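Local coordinates for putative cell adhesion protein (Parabacteroides distasonis, PDB 3LIU), which probably serves as a building block of adhesive pili, as a cell-surface fimbrillin of the FimA/Mfa1 family, at residues L19-K24 against N142-D147; A81-V86 against D133-A138; D174-A179 against F282-N287; V199-F204 against K312-Y317; N330-I335 against E372-P377. One frame throughout, in Å; residues are numbered along the deposited sequence.

Contact 1. Residues L19-K24 against N142-D147; sequences LALAIK and NYIGYD
Ile144, Ala20 and Ala22 bury the most surface in this contact, in which strands 19-24 and 142-144 run parallel, 14° apart, in the region of FimA-family sequence that belongs to the transthyretin clan. Three backbone bonds join them: Ala20 takes Asn142 O with its N and receives Ile144 N on its O, and Ala22 N reaches Ile144 O at only 2.6 Å. Both polar backbone groups of Ala20 are thus spent on the partner strand, as is usual for every second residue of a parallel pair. On one face of the sheet Ile144 packs against both leucines. With CG1 turned anti to its carbonyl carbon (chi1 -61°), its chain leads back to put CD1 3.6 Å from Leu19 CD1, while Ile144 CB lies 4.0 Å from Leu21 CG; Val163 and Val86 add to the same apolar layer. The other face holds the alanines and two tyrosine rings. Ala20 CB rests 4.0 Å from Tyr143 CD1 and 3.9 Å from Tyr146 OH. Beyond Ile144 the strand ends at Gly145, whose positive phi turns the chain. Glu162 takes the backbone N-H groups of both Gly145 and Tyr146, and the Tyr146 ring rises beside strand 19-24. Tyr143 CD1 sits over the centre of one face of that ring. Against the opposite face lies Ala22 CB, in a CH-pi contact 22° off the normal, with Tyr146 CE1 3.7 Å away.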
# COMPACT_ATOMS: atom_id res chain seq x y z
N LEU A 19 31.46 -0.16 -1.53
CA LEU A 19 30.31 0.66 -1.23
C LEU A 19 29.71 0.14 0.06
O LEU A 19 29.48 -1.07 0.19
CB LEU A 19 29.26 0.57 -2.34
CG LEU A 19 28.01 1.42 -2.11
CD1 LEU A 19 28.38 2.93 -1.98
CD2 LEU A 19 27.01 1.20 -3.21
N ALA A 20 29.49 1.04 1.02
CA ALA A 20 28.67 0.78 2.19
C ALA A 20 27.59 1.85 2.25
O ALA A 20 27.81 3.00 1.85
CB ALA A 20 29.49 0.76 3.47
N LEU A 21 26.43 1.47 2.75
CA LEU A 21 25.24 2.32 2.60
C LEU A 21 24.45 2.29 3.91
O LEU A 21 24.31 1.24 4.49
CB LEU A 21 24.42 1.85 1.38
CG LEU A 21 23.23 2.70 0.94
CD1 LEU A 21 23.04 2.63 -0.58
CD2 LEU A 21 21.94 2.31 1.68
N ALA A 22 24.00 3.45 4.39
CA ALA A 22 23.19 3.53 5.61
C ALA A 22 21.79 4.07 5.29
O ALA A 22 21.65 5.06 4.53
CB ALA A 22 23.89 4.36 6.64
N ILE A 23 20.75 3.41 5.82
CA ILE A 23 19.34 3.89 5.64
C ILE A 23 18.73 4.42 6.94
O ILE A 23 19.10 4.00 8.06
CB ILE A 23 18.42 2.80 5.02
CG1 ILE A 23 18.20 1.63 6.00
CG2 ILE A 23 19.06 2.28 3.69
CD1 ILE A 23 17.07 1.82 7.02
N LYS A 24 17.82 5.38 6.80
CA LYS A 24 17.12 5.93 7.94
C LYS A 24 16.03 4.96 8.39
O LYS A 24 15.30 4.44 7.55
CB LYS A 24 16.48 7.26 7.59
CG LYS A 24 15.94 8.03 8.77
CD LYS A 24 14.92 9.10 8.31
CE LYS A 24 15.61 10.29 7.65
NZ LYS A 24 14.69 11.07 6.77
N ASN A 142 33.50 3.74 -0.55
CA ASN A 142 32.50 4.80 -0.73
C ASN A 142 31.34 4.59 0.22
O ASN A 142 30.79 3.48 0.31
CB ASN A 142 31.96 4.84 -2.15
CG ASN A 142 33.01 5.24 -3.15
OD1 ASN A 142 33.18 6.43 -3.45
ND2 ASN A 142 33.72 4.26 -3.68
N TYR A 143 30.94 5.66 0.90
CA TYR A 143 29.82 5.59 1.82
C TYR A 143 28.62 6.36 1.27
O TYR A 143 28.77 7.43 0.67
CB TYR A 143 30.25 6.18 3.17
CG TYR A 143 31.32 5.41 3.90
CD1 TYR A 143 31.00 4.25 4.56
CD2 TYR A 143 32.62 5.88 3.96
CE1 TYR A 143 31.95 3.54 5.22
CE2 TYR A 143 33.59 5.18 4.63
CZ TYR A 143 33.23 3.99 5.26
OH TYR A 143 34.14 3.24 5.95
N ILE A 144 27.43 5.79 1.46
CA ILE A 144 26.19 6.50 1.18
C ILE A 144 25.34 6.50 2.42
O ILE A 144 24.86 5.44 2.90
CB ILE A 144 25.43 5.89 -0.00
CG1 ILE A 144 26.30 5.96 -1.26
CG2 ILE A 144 24.06 6.59 -0.18
CD1 ILE A 144 25.69 5.28 -2.50
N GLY A 145 25.14 7.69 2.96
CA GLY A 145 24.26 7.90 4.10
C GLY A 145 24.94 8.01 5.45
O GLY A 145 24.26 8.02 6.47
N TYR A 146 26.28 8.14 5.46
CA TYR A 146 27.03 8.12 6.71
C TYR A 146 27.43 9.51 7.20
O TYR A 146 28.07 9.64 8.24
CB TYR A 146 28.28 7.27 6.54
CG TYR A 146 28.04 5.80 6.55
CD1 TYR A 146 27.51 5.15 5.43
CD2 TYR A 146 28.36 5.04 7.66
CE1 TYR A 146 27.30 3.78 5.44
CE2 TYR A 146 28.17 3.67 7.68
CZ TYR A 146 27.62 3.05 6.58
OH TYR A 146 27.45 1.69 6.62
N ASP A 147 27.08 10.54 6.45
CA ASP A 147 27.36 11.91 6.89
C ASP A 147 26.41 12.87 6.17
O ASP A 147 25.78 12.49 5.18
CB ASP A 147 28.79 12.28 6.56
CG ASP A 147 29.34 13.35 7.47
OD1 ASP A 147 28.61 13.83 8.36
OD2 ASP A 147 30.51 13.70 7.27

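Contact 2. Residues A81-V86 against D133-A138; sequences AGEAHV and DVTLVA
Glu83 lays its extended side chain across Asp133 of the facing strand, the two carboxylate planes turned 41° apart. Glu83 CG passes 3.4 Å from Asp133 OD1, and Glu83 OE2 ends 2.8 Å from the same OD1, a spacing at which one acid may well hold a proton. His85 approaches the same oxygen obliquely, its NE2 3.6 Å from Asp133 OD1. With an alanine here the carboxylate and the CG over Asp133 would be gone, and Asp133 would probably lose its partner at OD1, with His85 alone of these residues still beside it. Beneath these groups, strands 82-86 and 133-136 form an antiparallel pair in the transthyretin-like region of the fimbrillin. The hydrogen-bonded pairs are Gly82 with Leu136 and Ala84 with Val134. The Ala84 pair is nearly straight at both carbonyls, whereas Leu136 N stands 50° out of the carbonyl plane of Gly82 O. On the apolar face away from Glu83, Leu136 CD1 comes within 4.1 Å of Ala84 CB, and the Val86 and Val134 side chains cross at about a right angle, while Leu19 and Leu21 pack onto Leu136 and Val86. Just outside the paired strands, Ala81 CB presses on Ala138 CB at a tight 3.5 Å.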
# COMPACT_ATOMS: atom_id res chain seq x y z
N ALA A 81 34.16 1.73 -9.99
CA ALA A 81 34.26 3.17 -9.87
C ALA A 81 33.48 3.87 -10.99
O ALA A 81 33.26 3.30 -12.05
CB ALA A 81 35.70 3.63 -9.87
N GLY A 82 33.07 5.11 -10.74
CA GLY A 82 32.35 5.89 -11.74
C GLY A 82 31.02 6.39 -11.25
O GLY A 82 30.58 6.09 -10.10
N GLU A 83 30.38 7.19 -12.10
CA GLU A 83 29.08 7.70 -11.80
C GLU A 83 28.08 6.57 -11.91
O GLU A 83 28.18 5.75 -12.81
CB GLU A 83 28.68 8.85 -12.73
CG GLU A 83 27.43 9.58 -12.25
CD GLU A 83 27.14 10.87 -13.01
OE1 GLU A 83 27.95 11.27 -13.90
OE2 GLU A 83 26.10 11.48 -12.73
N ALA A 84 27.15 6.51 -10.95
CA ALA A 84 26.16 5.46 -10.90
C ALA A 84 24.84 5.93 -10.33
O ALA A 84 24.77 6.91 -9.58
CB ALA A 84 26.69 4.24 -10.11
N HIS A 85 23.80 5.19 -10.70
CA HIS A 85 22.47 5.36 -10.16
C HIS A 85 22.21 4.20 -9.19
O HIS A 85 22.45 3.05 -9.53
CB HIS A 85 21.45 5.43 -11.27
CG HIS A 85 21.50 6.70 -12.06
ND1 HIS A 85 21.73 6.73 -13.41
CD2 HIS A 85 21.37 7.99 -11.67
CE1 HIS A 85 21.73 7.98 -13.83
NE2 HIS A 85 21.52 8.76 -12.80
N VAL A 86 21.80 4.53 -7.97
CA VAL A 86 21.67 3.59 -6.86
C VAL A 86 20.27 3.67 -6.32
O VAL A 86 19.77 4.76 -6.09
CB VAL A 86 22.65 3.96 -5.75
CG1 VAL A 86 22.54 3.03 -4.57
CG2 VAL A 86 24.08 3.99 -6.30
N ASP A 133 21.96 9.61 -7.46
CA ASP A 133 23.06 9.79 -8.40
C ASP A 133 24.36 10.10 -7.64
O ASP A 133 24.44 11.12 -6.99
CB ASP A 133 22.72 10.92 -9.39
CG ASP A 133 23.86 11.19 -10.37
OD1 ASP A 133 24.34 10.23 -11.02
OD2 ASP A 133 24.28 12.36 -10.49
N VAL A 134 25.36 9.26 -7.76
CA VAL A 134 26.62 9.42 -7.05
C VAL A 134 27.82 9.13 -7.94
O VAL A 134 27.71 8.44 -8.97
CB VAL A 134 26.69 8.49 -5.81
CG1 VAL A 134 25.55 8.80 -4.85
CG2 VAL A 134 26.70 7.01 -6.23
N THR A 135 28.97 9.65 -7.56
CA THR A 135 30.23 9.27 -8.23
C THR A 135 31.08 8.46 -7.27
O THR A 135 31.52 8.95 -6.23
CB THR A 135 30.97 10.49 -8.78
OG1 THR A 135 30.09 11.16 -9.68
CG2 THR A 135 32.29 10.08 -9.53
N LEU A 136 31.26 7.19 -7.62
CA LEU A 136 32.04 6.26 -6.80
C LEU A 136 33.51 6.43 -7.14
O LEU A 136 33.89 6.41 -8.30
CB LEU A 136 31.56 4.80 -7.02
CG LEU A 136 30.06 4.52 -6.70
CD1 LEU A 136 29.55 3.19 -7.30
CD2 LEU A 136 29.78 4.57 -5.20
N VAL A 137 34.34 6.60 -6.11
CA VAL A 137 35.78 6.81 -6.28
C VAL A 137 36.48 5.46 -6.26
O VAL A 137 36.16 4.58 -5.45
CB VAL A 137 36.32 7.73 -5.17
CG1 VAL A 137 37.84 7.84 -5.22
CG2 VAL A 137 35.69 9.09 -5.31
N ALA A 138 37.40 5.29 -7.19
CA ALA A 138 38.12 4.02 -7.35
C ALA A 138 39.04 3.73 -6.16
O ALA A 138 39.53 4.65 -5.50
CB ALA A 138 38.91 4.00 -8.66

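Contact 3. Residues D174-A179 against F282-N287; sequences DVASIA and FYVYEN
Val175 can be followed outward from its CB, which lies 3.4 Å from Val284 O on the facing strand. From there CG1, placed beside the backbone N and anti to the carbonyl carbon (chi1 -70°), reaches the Tyr285 ring, 3.6 Å from Tyr285 CE1 and slightly farther from its CD1. The same ring turns an edge to the chain just before, where Asp174 O lies near the ring plane, 3.4 Å from Tyr285 CD1. The phenol end goes elsewhere, to a hydrogen bond with Glu119. A serine in place of Tyr285 would strip the cover from Val175 CG1 and would probably leave Glu119 without its mate. A water closes this end, donating to Asp174 O and accepting from Glu286 N. Farther along, the Ile178 and Val284 side chains cross at about a right angle, Ile178 CD1 3.7 Å from Val284 CG2, on the face that also holds Ala176. Four backbone bonds bind the strands, two in the Ala176-Val284 pair and two in the Ile178-Phe282 pair, with Ile178 N to Phe282 O at 2.7 Å. Strand 172-185 also pairs in parallel with strand 358-366, so the arrangement is that of a mixed beta sheet, here near the centre of the chain.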
# COMPACT_ATOMS: atom_id res chain seq x y z
N ASP A 174 5.99 0.73 0.16
CA ASP A 174 5.35 0.47 -1.11
C ASP A 174 3.85 0.13 -0.91
O ASP A 174 3.14 -0.08 -1.88
CB ASP A 174 6.08 -0.68 -1.84
CG ASP A 174 7.41 -0.25 -2.52
OD1 ASP A 174 7.87 0.90 -2.38
OD2 ASP A 174 7.99 -1.11 -3.23
N VAL A 175 3.36 0.06 0.34
CA VAL A 175 1.97 -0.24 0.61
C VAL A 175 1.30 0.99 1.28
O VAL A 175 1.99 1.89 1.78
CB VAL A 175 1.78 -1.49 1.53
CG1 VAL A 175 2.16 -2.80 0.82
CG2 VAL A 175 2.57 -1.34 2.82
N ALA A 176 -0.03 0.98 1.29
CA ALA A 176 -0.89 1.91 2.06
C ALA A 176 -1.60 1.10 3.12
O ALA A 176 -1.73 -0.13 2.97
CB ALA A 176 -1.95 2.63 1.13
N SER A 177 -2.08 1.79 4.17
CA SER A 177 -2.79 1.14 5.26
C SER A 177 -4.21 1.64 5.25
O SER A 177 -4.42 2.86 5.17
CB SER A 177 -2.16 1.52 6.59
OG SER A 177 -3.01 1.16 7.67
N ILE A 178 -5.20 0.73 5.27
CA ILE A 178 -6.59 1.14 5.28
C ILE A 178 -7.26 0.55 6.51
O ILE A 178 -7.15 -0.67 6.78
CB ILE A 178 -7.36 0.72 3.99
CG1 ILE A 178 -6.74 1.35 2.75
CG2 ILE A 178 -8.84 1.13 4.06
CD1 ILE A 178 -7.34 0.87 1.37
N ALA A 179 -7.95 1.39 7.26
CA ALA A 179 -8.67 0.94 8.47
C ALA A 179 -9.98 1.67 8.65
O ALA A 179 -10.11 2.83 8.25
CB ALA A 179 -7.81 1.11 9.69
N PHE A 282 -5.50 -2.82 6.97
CA PHE A 282 -5.35 -3.64 5.79
C PHE A 282 -4.30 -2.98 4.92
O PHE A 282 -4.36 -1.78 4.71
CB PHE A 282 -6.67 -3.68 4.97
CG PHE A 282 -7.83 -4.35 5.70
CD1 PHE A 282 -7.90 -5.73 5.80
CD2 PHE A 282 -8.81 -3.60 6.31
CE1 PHE A 282 -8.99 -6.36 6.48
CE2 PHE A 282 -9.88 -4.21 6.98
CZ PHE A 282 -9.96 -5.60 7.05
N TYR A 283 -3.41 -3.79 4.34
CA TYR A 283 -2.35 -3.32 3.50
C TYR A 283 -2.66 -3.62 2.04
O TYR A 283 -3.03 -4.75 1.68
CB TYR A 283 -1.01 -3.98 3.88
CG TYR A 283 -0.56 -3.81 5.30
CD1 TYR A 283 -0.73 -2.59 5.97
CD2 TYR A 283 0.04 -4.87 5.98
CE1 TYR A 283 -0.34 -2.45 7.30
CE2 TYR A 283 0.46 -4.72 7.29
CZ TYR A 283 0.28 -3.50 7.94
OH TYR A 283 0.68 -3.35 9.25
N VAL A 284 -2.46 -2.60 1.20
CA VAL A 284 -2.83 -2.68 -0.20
C VAL A 284 -1.76 -1.93 -0.97
O VAL A 284 -1.02 -1.12 -0.38
CB VAL A 284 -4.26 -2.05 -0.49
CG1 VAL A 284 -5.35 -2.79 0.22
CG2 VAL A 284 -4.30 -0.58 -0.11
N TYR A 285 -1.67 -2.16 -2.27
CA TYR A 285 -0.79 -1.36 -3.13
C TYR A 285 -1.58 -0.16 -3.68
O TYR A 285 -2.82 -0.05 -3.50
CB TYR A 285 -0.18 -2.20 -4.28
CG TYR A 285 0.85 -3.27 -3.89
CD1 TYR A 285 1.79 -3.04 -2.90
CD2 TYR A 285 0.89 -4.49 -4.56
CE1 TYR A 285 2.73 -3.98 -2.56
CE2 TYR A 285 1.87 -5.46 -4.22
CZ TYR A 285 2.75 -5.21 -3.23
OH TYR A 285 3.69 -6.12 -2.83
N GLU A 286 -0.88 0.71 -4.40
CA GLU A 286 -1.53 1.88 -4.98
C GLU A 286 -2.60 1.48 -5.97
O GLU A 286 -2.46 0.51 -6.73
CB GLU A 286 -0.53 2.81 -5.69
CG GLU A 286 0.53 3.39 -4.77
CD GLU A 286 1.26 4.60 -5.36
OE1 GLU A 286 1.59 4.55 -6.56
OE2 GLU A 286 1.55 5.55 -4.58
N ASN A 287 -3.68 2.23 -5.92
CA ASN A 287 -4.73 2.20 -6.90
C ASN A 287 -5.42 3.57 -6.98
O ASN A 287 -6.12 3.99 -6.04
CB ASN A 287 -5.75 1.13 -6.56
CG ASN A 287 -6.83 1.00 -7.64
OD1 ASN A 287 -6.77 1.69 -8.64
ND2 ASN A 287 -7.84 0.15 -7.40
O HOH W 1 2.05 0.22 -4.38

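Contact 4. Residues V199-F204 against K312-Y317; sequences VLKEVF and KGDYTY
Lys201 and Asp314 meet obliquely, the lysine crossing from one strand to place its NZ in front of both carboxylate oxygens. Lys201 NZ lies 2.6 Å from Asp314 OD1 and 2.7 Å from Asp314 OD2, and each oxygen uses its syn lone pair, so the salt bridge is two-pronged. The lysine chain starts beside its own backbone N (chi1 -75°), runs extended, and bends at its last torsion to deliver the ammonium group. Asn330, at the corner of the neighbouring segment 330-335, binds both partners: its OD1 receives Lys201 NZ, and its backbone N donates to Asp314 OD1. A classic beta bulge probably helps, since Lys201 CB there points toward the partner strand. Lys201 and Glu202 both face Lys312, whose carbonyl O accepts from the two successive amides, Lys201 N at 2.8 Å and Glu202 N at 3.1 Å, and Lys312 N returns the pairing to Glu202 O. Lys312 packs back with its aliphatic part: its CB meets Glu202 CB at 4.2 Å, and after a bend at chi3 its CE comes 4.1 Å from Lys201 CB. Lys312 NZ stays well apart from the charged ends of both Lys201 and Glu202. A CB on Gly313 would collide with Val199 O, whose carbonyl accepts Asp314 N. The antiparallel strands, inclined at 163°, lie inside their sheet: strand 268-270 and the residue after it flank 199-204, Val203 bonding to Lys269 and Lys201 to His271, and strand 326-336 flanks 312-317 on its other edge, bonding Gly313 to Cys331.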
# COMPACT_ATOMS: atom_id res chain seq x y z
N VAL A 199 -24.73 -2.87 14.48
CA VAL A 199 -23.75 -3.79 15.05
C VAL A 199 -22.88 -4.28 13.90
O VAL A 199 -23.38 -4.96 12.97
CB VAL A 199 -24.43 -4.99 15.76
CG1 VAL A 199 -23.38 -5.89 16.38
CG2 VAL A 199 -25.45 -4.50 16.81
N LEU A 200 -21.59 -3.95 13.97
CA LEU A 200 -20.62 -4.35 12.98
C LEU A 200 -20.30 -5.86 13.06
O LEU A 200 -19.97 -6.34 14.12
CB LEU A 200 -19.34 -3.52 13.15
CG LEU A 200 -18.25 -3.82 12.13
CD1 LEU A 200 -18.69 -3.30 10.72
CD2 LEU A 200 -16.93 -3.19 12.60
N LYS A 201 -20.36 -6.56 11.93
CA LYS A 201 -20.02 -8.01 11.87
C LYS A 201 -18.74 -8.31 11.09
O LYS A 201 -18.00 -9.21 11.47
CB LYS A 201 -21.15 -8.80 11.23
CG LYS A 201 -22.38 -9.01 12.16
CD LYS A 201 -23.38 -9.99 11.49
CE LYS A 201 -24.45 -10.55 12.46
NZ LYS A 201 -25.85 -10.62 11.83
N GLU A 202 -18.48 -7.54 10.03
CA GLU A 202 -17.34 -7.82 9.14
C GLU A 202 -16.87 -6.54 8.43
O GLU A 202 -17.66 -5.64 8.14
CB GLU A 202 -17.74 -8.89 8.09
CG GLU A 202 -16.62 -9.36 7.14
CD GLU A 202 -15.85 -10.58 7.64
OE1 GLU A 202 -16.19 -11.08 8.73
OE2 GLU A 202 -14.91 -11.05 6.96
N VAL A 203 -15.57 -6.48 8.15
CA VAL A 203 -15.00 -5.46 7.31
C VAL A 203 -14.16 -6.14 6.24
O VAL A 203 -13.44 -7.12 6.54
CB VAL A 203 -14.12 -4.49 8.14
CG1 VAL A 203 -13.63 -3.34 7.27
CG2 VAL A 203 -14.91 -3.94 9.36
N PHE A 204 -14.25 -5.70 5.00
CA PHE A 204 -13.37 -6.25 3.96
C PHE A 204 -13.04 -5.27 2.85
O PHE A 204 -13.69 -4.22 2.72
CB PHE A 204 -13.87 -7.62 3.42
CG PHE A 204 -15.03 -7.56 2.44
CD1 PHE A 204 -16.31 -7.34 2.87
CD2 PHE A 204 -14.82 -7.75 1.08
CE1 PHE A 204 -17.38 -7.30 1.99
CE2 PHE A 204 -15.88 -7.71 0.17
CZ PHE A 204 -17.17 -7.51 0.63
N LYS A 312 -20.16 -4.92 6.79
CA LYS A 312 -21.39 -5.67 6.96
C LYS A 312 -21.81 -5.64 8.42
O LYS A 312 -20.97 -5.83 9.30
CB LYS A 312 -21.22 -7.12 6.55
CG LYS A 312 -22.57 -7.85 6.32
CD LYS A 312 -22.43 -9.32 6.11
CE LYS A 312 -22.03 -10.02 7.38
NZ LYS A 312 -21.87 -11.44 7.13
N GLY A 313 -23.11 -5.43 8.68
CA GLY A 313 -23.62 -5.49 10.05
C GLY A 313 -25.14 -5.46 10.10
O GLY A 313 -25.81 -5.50 9.06
N ASP A 314 -25.69 -5.38 11.30
CA ASP A 314 -27.13 -5.47 11.51
C ASP A 314 -27.61 -4.08 11.83
O ASP A 314 -27.11 -3.46 12.77
CB ASP A 314 -27.47 -6.42 12.66
CG ASP A 314 -27.01 -7.85 12.39
OD1 ASP A 314 -26.65 -8.18 11.24
OD2 ASP A 314 -26.97 -8.63 13.36
N TYR A 315 -28.57 -3.58 11.05
CA TYR A 315 -29.05 -2.20 11.20
C TYR A 315 -30.48 -2.26 11.68
O TYR A 315 -31.33 -2.96 11.10
CB TYR A 315 -28.94 -1.44 9.87
CG TYR A 315 -29.60 -0.08 9.87
CD1 TYR A 315 -28.97 1.05 10.40
CD2 TYR A 315 -30.87 0.08 9.34
CE1 TYR A 315 -29.61 2.31 10.39
CE2 TYR A 315 -31.51 1.31 9.32
CZ TYR A 315 -30.89 2.41 9.84
OH TYR A 315 -31.59 3.59 9.81
N THR A 316 -30.74 -1.50 12.72
CA THR A 316 -32.05 -1.45 13.33
C THR A 316 -32.61 -0.02 13.22
O THR A 316 -31.91 0.95 13.52
CB THR A 316 -31.95 -1.88 14.82
OG1 THR A 316 -31.32 -3.17 14.89
CG2 THR A 316 -33.31 -1.91 15.48
N TYR A 317 -33.87 0.09 12.79
CA TYR A 317 -34.52 1.39 12.67
C TYR A 317 -35.96 1.31 13.17
O TYR A 317 -36.53 0.23 13.29
CB TYR A 317 -34.50 1.85 11.22
CG TYR A 317 -35.23 0.93 10.29
CD1 TYR A 317 -34.66 -0.28 9.88
CD2 TYR A 317 -36.49 1.27 9.78
CE1 TYR A 317 -35.31 -1.11 9.01
CE2 TYR A 317 -37.17 0.43 8.93
CZ TYR A 317 -36.59 -0.76 8.54
OH TYR A 317 -37.26 -1.62 7.70

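Contact 5. Residues N330-I335 against E372-P377; sequences NCYYAI and EIPYDP
A loop laid across a beta strand forms this contact, with Pro374 of segment 372-377 set on the ring of Tyr332 in strand 331-335. The two side chains lie side by side and point the same way. Pro374 CB stands over the centre of the Tyr332 ring, 4.2 Å from its centroid and 13° off the normal, a CH-pi contact. A chi1 of -64° sends the tyrosine ring out alongside Pro374. At the rim, near the plane, Glu372 O lies 3.5 Å from Tyr332 CE2. The other side of the proline ring is used as well: Pro374 CG rests over the ring of the following Tyr375, 3.9 Å above its plane, and thus the proline sits between two aromatic rings. Ala334 CB lies 4.2 Å from Pro374 O. A water bridges the two segments at one end, donating to Asn330 O and to Glu372 O, each at 2.6 Å. Asn330 sits where the chain turns a corner, and with Cys331 it faces Gly313 in a G1 beta bulge. Phe204 and Phe244 border the same cluster, and the backbone of Tyr332 bonds to Ser371. The arrangement is that of a proline-aromatic CH-pi contact between a loop and the face of a strand.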
# COMPACT_ATOMS: atom_id res chain seq x y z
N ASN A 330 -27.20 -8.39 8.33
CA ASN A 330 -26.26 -8.68 7.25
C ASN A 330 -26.39 -7.71 6.09
O ASN A 330 -26.44 -8.13 4.93
CB ASN A 330 -26.43 -10.16 6.83
CG ASN A 330 -26.14 -11.09 7.97
OD1 ASN A 330 -25.13 -10.92 8.67
ND2 ASN A 330 -27.06 -12.05 8.23
N CYS A 331 -26.50 -6.42 6.43
CA CYS A 331 -26.51 -5.29 5.53
C CYS A 331 -25.10 -4.89 5.15
O CYS A 331 -24.26 -4.77 6.03
CB CYS A 331 -27.02 -4.04 6.24
SG CYS A 331 -28.62 -3.99 6.54
N TYR A 332 -24.89 -4.54 3.87
CA TYR A 332 -23.61 -4.03 3.39
C TYR A 332 -23.64 -2.55 3.03
O TYR A 332 -24.63 -2.00 2.49
CB TYR A 332 -23.15 -4.79 2.14
CG TYR A 332 -22.85 -6.22 2.33
CD1 TYR A 332 -21.59 -6.65 2.71
CD2 TYR A 332 -23.84 -7.20 2.11
CE1 TYR A 332 -21.32 -7.98 2.87
CE2 TYR A 332 -23.57 -8.55 2.30
CZ TYR A 332 -22.30 -8.94 2.67
OH TYR A 332 -22.00 -10.28 2.89
N TYR A 333 -22.49 -1.93 3.28
CA TYR A 333 -22.22 -0.53 2.97
C TYR A 333 -20.79 -0.44 2.39
O TYR A 333 -19.80 -0.83 3.07
CB TYR A 333 -22.32 0.32 4.23
CG TYR A 333 -23.63 0.21 4.97
CD1 TYR A 333 -23.83 -0.80 5.89
CD2 TYR A 333 -24.67 1.13 4.75
CE1 TYR A 333 -25.03 -0.91 6.60
CE2 TYR A 333 -25.87 1.02 5.43
CZ TYR A 333 -26.03 -0.00 6.39
OH TYR A 333 -27.20 -0.13 7.09
N ALA A 334 -20.69 0.00 1.14
CA ALA A 334 -19.43 0.09 0.42
C ALA A 334 -18.98 1.52 0.20
O ALA A 334 -19.81 2.37 -0.15
CB ALA A 334 -19.56 -0.64 -0.93
N ILE A 335 -17.68 1.75 0.31
CA ILE A 335 -17.02 3.06 0.24
C ILE A 335 -15.84 3.01 -0.70
O ILE A 335 -14.90 2.25 -0.47
CB ILE A 335 -16.44 3.39 1.67
CG1 ILE A 335 -17.59 3.64 2.63
CG2 ILE A 335 -15.48 4.55 1.69
CD1 ILE A 335 -18.73 4.36 2.02
N GLU A 372 -28.51 -6.01 0.79
CA GLU A 372 -28.33 -7.41 1.12
C GLU A 372 -27.14 -7.98 0.34
O GLU A 372 -26.65 -9.04 0.69
CB GLU A 372 -29.64 -8.23 0.95
CG GLU A 372 -30.71 -7.74 1.93
CD GLU A 372 -32.03 -8.56 1.96
OE1 GLU A 372 -32.35 -9.19 0.93
OE2 GLU A 372 -32.74 -8.55 3.02
N ILE A 373 -26.63 -7.25 -0.66
CA ILE A 373 -25.54 -7.74 -1.49
C ILE A 373 -24.39 -6.70 -1.52
O ILE A 373 -24.61 -5.48 -1.31
CB ILE A 373 -26.05 -8.20 -2.88
CG1 ILE A 373 -26.57 -7.01 -3.72
CG2 ILE A 373 -27.24 -9.28 -2.73
CD1 ILE A 373 -27.03 -7.41 -5.13
N PRO A 374 -23.14 -7.18 -1.67
CA PRO A 374 -22.01 -6.30 -1.46
C PRO A 374 -21.71 -5.33 -2.57
O PRO A 374 -21.21 -4.24 -2.30
CB PRO A 374 -20.84 -7.27 -1.27
CG PRO A 374 -21.27 -8.54 -2.01
CD PRO A 374 -22.73 -8.60 -1.70
N TYR A 375 -21.99 -5.67 -3.82
CA TYR A 375 -21.46 -4.87 -4.92
C TYR A 375 -22.50 -4.11 -5.71
O TYR A 375 -22.24 -3.65 -6.81
CB TYR A 375 -20.67 -5.78 -5.84
CG TYR A 375 -19.54 -6.52 -5.14
CD1 TYR A 375 -18.73 -5.87 -4.21
CD2 TYR A 375 -19.28 -7.85 -5.40
CE1 TYR A 375 -17.69 -6.51 -3.58
CE2 TYR A 375 -18.23 -8.51 -4.78
CZ TYR A 375 -17.43 -7.83 -3.88
OH TYR A 375 -16.38 -8.46 -3.27
N ASP A 376 -23.69 -4.00 -5.15
CA ASP A 376 -24.72 -3.06 -5.66
C ASP A 376 -25.51 -2.50 -4.49
O ASP A 376 -25.65 -3.17 -3.47
CB ASP A 376 -25.71 -3.77 -6.59
CG ASP A 376 -25.18 -3.95 -7.99
OD1 ASP A 376 -24.85 -2.96 -8.66
OD2 ASP A 376 -25.07 -5.10 -8.41
N PRO A 377 -26.03 -1.26 -4.61
CA PRO A 377 -26.86 -0.72 -3.53
C PRO A 377 -28.31 -1.15 -3.74
O PRO A 377 -28.66 -1.61 -4.82
CB PRO A 377 -26.73 0.80 -3.74
CG PRO A 377 -26.64 0.92 -5.24
CD PRO A 377 -25.73 -0.24 -5.62
O HOH W 2 -26.82 -9.93 3.12

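From the N terminus, contact 1 closes the longest loop of the first part, from strand 16-24 to strand 141-144, and contact 2 closes a shorter one within it. The two touch, Asn142 OD1 meeting Val137 N, so they join strands of the N-terminal, FimA-family part of the chain. Contact 3 opens after both, returning strand 172-185 to 282-284 near the centre of the chain. Contact 4 begins inside that span and ends beyond it, so the two cross, and Phe282 packs on Val203. Contact 5 follows in series and secures a late loop onto strand 326-336, neighbour of the 308-319 strand of contact 4, far from contacts 1 and 2.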